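PDB 6OX6: Tas1 from Pseudomonas aeruginosa, which pyrophosphorylates adenosine nucleotides to make (p)ppApp, a type VI secreted toxin activity that drains ADP and ATP from competitor cells. Local coordinates for residues G276-A281 and N310-E315. Residues are numbered along the deposited sequence; the frame is centred on the assembly and turned at random.
Sequences GRVAKA and NTIIVE
Val278 and Ile312 run alongside each other off one face of an antiparallel strand pair, with Val278 CG2 4.0 Å from Ile312 CG1. Ile312 CG1 lies opposite its own carbonyl carbon (chi1 -60°), which sets it next to that methyl. On the same face, Asn310 CB presses against Ala279 O, and the carboxamide is turned toward helix 256-273, where ND2 donates to Asp264 OD1. Val278 and Ile312 also meet helices, Val278 touching Asp268 and Ala271 of helix 256-273 and Ile312 touching Val322 of helix 319-328. The other face carries Arg277, whose guanidinium end leads away from the pair, with Ala279, Thr311 and Ile313. Here the CD1 end of Ile313 bends across to within 4.1 Å of Ala279 CB, and helix 376-383 adds Leu382 and Leu383. Two hydrogen-bonded pairs hold the backbones together. Ile313 N gives a bond of 2.8 Å to Arg277 O, returned by Arg277 N to Ile313 O, while Ala279 N reaches Thr311 O at 2.9 Å and Thr311 N reaches Ala279 O at 3.1 Å. Beyond Arg277-Ile313, Val314 CG1 packs on Gly276 CA at 3.8 Å. Strand 277-280 is outermost in the chain's mixed sheet, and strand 308-313 also bonds to strand 359-365. Four backbone hydrogen bonds thus dock the edge strand, with sparse aliphatic contacts on each face, and the amide nitrogen of buried Asn310 is satisfied by the Asp264 carboxylate, tying sheet to helix.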
ATOM      1  N   GLY A 276      -7.837  14.576 -15.415  1.00 62.06           N
ATOM      2  CA  GLY A 276      -6.615  14.277 -14.705  1.00 60.87           C
ATOM      3  C   GLY A 276      -5.504  13.690 -15.543  1.00 60.73           C
ATOM      4  O   GLY A 276      -5.516  13.776 -16.773  1.00 62.69           O
ATOM      5  N   ARG A 277      -4.500  13.141 -14.874  1.00 58.61           N
ATOM      6  CA  ARG A 277      -3.361  12.567 -15.572  1.00 59.78           C
ATOM      7  C   ARG A 277      -3.020  11.188 -15.040  1.00 52.70           C
ATOM      8  O   ARG A 277      -3.412  10.818 -13.934  1.00 48.23           O
ATOM      9  CB  ARG A 277      -2.145  13.489 -15.457  1.00 67.04           C
ATOM     10  CG  ARG A 277      -0.818  12.805 -15.746  1.00 72.98           C
ATOM     11  CD  ARG A 277       0.324  13.484 -15.008  1.00 77.25           C
ATOM     12  NE  ARG A 277       0.862  14.616 -15.758  1.00 86.17           N
ATOM     13  CZ  ARG A 277       2.159  14.858 -15.917  1.00 93.37           C
ATOM     14  NH1 ARG A 277       2.559  15.913 -16.615  1.00 95.91           N
ATOM     15  NH2 ARG A 277       3.059  14.046 -15.378  1.00 95.03           N
ATOM     16  N   VAL A 278      -2.306  10.411 -15.848  1.00 50.65           N
ATOM     17  CA  VAL A 278      -1.926   9.058 -15.459  1.00 49.06           C
ATOM     18  C   VAL A 278      -0.406   9.117 -15.493  1.00 52.34           C
ATOM     19  O   VAL A 278       0.191   9.492 -16.503  1.00 53.34           O
ATOM     20  CB  VAL A 278      -2.630   8.003 -16.333  1.00 56.86           C
ATOM     21  CG1 VAL A 278      -2.047   6.624 -16.071  1.00 53.89           C
ATOM     22  CG2 VAL A 278      -4.129   8.015 -16.074  1.00 59.24           C
ATOM     23  N   ALA A 279       0.217   8.742 -14.381  1.00 51.42           N
ATOM     24  CA  ALA A 279       1.655   8.529 -14.318  1.00 49.15           C
ATOM     25  C   ALA A 279       1.862   7.036 -14.523  1.00 48.00           C
ATOM     26  O   ALA A 279       1.633   6.232 -13.613  1.00 46.10           O
ATOM     27  CB  ALA A 279       2.244   9.025 -12.997  1.00 47.96           C
ATOM     28  N   LYS A 280       2.246   6.666 -15.742  1.00 53.82           N
ATOM     29  CA  LYS A 280       2.571   5.286 -16.053  1.00 49.37           C
ATOM     30  C   LYS A 280       3.995   4.991 -15.610  1.00 49.54           C
ATOM     31  O   LYS A 280       4.828   5.887 -15.510  1.00 66.19           O
ATOM     32  CB  LYS A 280       2.421   5.019 -17.551  1.00 62.58           C
ATOM     33  CG  LYS A 280       1.038   5.297 -18.131  1.00 60.45           C
ATOM     34  CD  LYS A 280       1.031   4.924 -19.619  1.00 62.85           C
ATOM     35  CE  LYS A 280      -0.301   5.204 -20.302  1.00 67.09           C
ATOM     36  NZ  LYS A 280      -0.824   6.537 -19.904  1.00 69.99           N
ATOM     37  N   ALA A 281       4.272   3.726 -15.349  1.00 48.62           N
ATOM     38  CA  ALA A 281       5.565   3.299 -14.842  1.00 58.54           C
ATOM     39  C   ALA A 281       5.954   2.016 -15.557  1.00 56.43           C
ATOM     40  O   ALA A 281       5.084   1.294 -16.048  1.00 53.33           O
ATOM     41  CB  ALA A 281       5.514   3.057 -13.326  1.00 55.13           C
ATOM     42  N   ASN A 310       0.223   1.881 -11.971  1.00 32.42           N
ATOM     43  CA  ASN A 310       0.260   3.285 -12.345  1.00 36.54           C
ATOM     44  C   ASN A 310      -0.484   4.099 -11.294  1.00 33.36           C
ATOM     45  O   ASN A 310      -0.986   3.570 -10.300  1.00 30.82           O
ATOM     46  CB  ASN A 310      -0.298   3.525 -13.753  1.00 40.77           C
ATOM     47  CG  ASN A 310      -1.686   2.983 -13.933  1.00 43.81           C
ATOM     48  OD1 ASN A 310      -2.595   3.300 -13.158  1.00 43.03           O
ATOM     49  ND2 ASN A 310      -1.889   2.221 -15.012  1.00 43.79           N
ATOM     50  N   THR A 311      -0.504   5.400 -11.498  1.00 34.74           N
ATOM     51  CA  THR A 311      -1.142   6.337 -10.590  1.00 38.64           C
ATOM     52  C   THR A 311      -2.059   7.240 -11.399  1.00 37.97           C
ATOM     53  O   THR A 311      -1.660   7.758 -12.451  1.00 37.81           O
ATOM     54  CB  THR A 311      -0.097   7.205  -9.827  1.00 42.00           C
ATOM     55  OG1 THR A 311       0.858   6.364  -9.161  1.00 49.42           O
ATOM     56  CG2 THR A 311      -0.771   8.080  -8.788  1.00 42.37           C
ATOM     57  N   ILE A 312      -3.272   7.448 -10.899  1.00 30.97           N
ATOM     58  CA  ILE A 312      -4.185   8.418 -11.479  1.00 31.99           C
ATOM     59  C   ILE A 312      -4.210   9.649 -10.582  1.00 33.09           C
ATOM     60  O   ILE A 312      -4.485   9.559  -9.379  1.00 35.17           O
ATOM     61  CB  ILE A 312      -5.586   7.829 -11.663  1.00 32.61           C
ATOM     62  CG1 ILE A 312      -5.526   6.610 -12.590  1.00 35.19           C
ATOM     63  CG2 ILE A 312      -6.522   8.885 -12.182  1.00 32.36           C
ATOM     64  CD1 ILE A 312      -6.853   5.865 -12.729  1.00 35.05           C
ATOM     65  N   ILE A 313      -3.890  10.798 -11.152  1.00 34.15           N
ATOM     66  CA  ILE A 313      -3.871  12.052 -10.405  1.00 38.37           C
ATOM     67  C   ILE A 313      -5.056  12.863 -10.888  1.00 41.80           C
ATOM     68  O   ILE A 313      -5.141  13.193 -12.077  1.00 42.10           O
ATOM     69  CB  ILE A 313      -2.549  12.819 -10.590  1.00 40.79           C
ATOM     70  CG1 ILE A 313      -1.363  11.976 -10.111  1.00 42.15           C
ATOM     71  CG2 ILE A 313      -2.573  14.175  -9.873  1.00 36.35           C
ATOM     72  CD1 ILE A 313      -0.647  11.261 -11.245  1.00 42.12           C
ATOM     73  N   VAL A 314      -5.990  13.153  -9.981  1.00 40.66           N
ATOM     74  CA  VAL A 314      -7.152  13.975 -10.295  1.00 38.88           C
ATOM     75  C   VAL A 314      -7.357  14.932  -9.134  1.00 39.47           C
ATOM     76  O   VAL A 314      -6.785  14.762  -8.059  1.00 36.35           O
ATOM     77  CB  VAL A 314      -8.421  13.129 -10.551  1.00 37.42           C
ATOM     78  CG1 VAL A 314      -8.331  12.405 -11.906  1.00 36.09           C
ATOM     79  CG2 VAL A 314      -8.629  12.111  -9.426  1.00 31.55           C
ATOM     80  N   GLU A 315      -8.183  15.949  -9.356  1.00 40.96           N
ATOM     81  CA  GLU A 315      -8.466  16.894  -8.286  1.00 47.06           C
ATOM     82  C   GLU A 315      -9.180  16.196  -7.132  1.00 49.36           C
ATOM     83  O   GLU A 315      -9.755  15.111  -7.286  1.00 54.53           O
ATOM     84  CB  GLU A 315      -9.290  18.061  -8.814  1.00 54.02           C
ATOM     85  CG  GLU A 315      -8.542  18.850  -9.859  1.00 59.94           C
ATOM     86  CD  GLU A 315      -7.287  19.534  -9.293  1.00 66.16           C
ATOM     87  OE1 GLU A 315      -7.234  19.817  -8.067  1.00 68.66           O
ATOM     88  OE2 GLU A 315      -6.348  19.784 -10.080  1.00 67.28           O
TER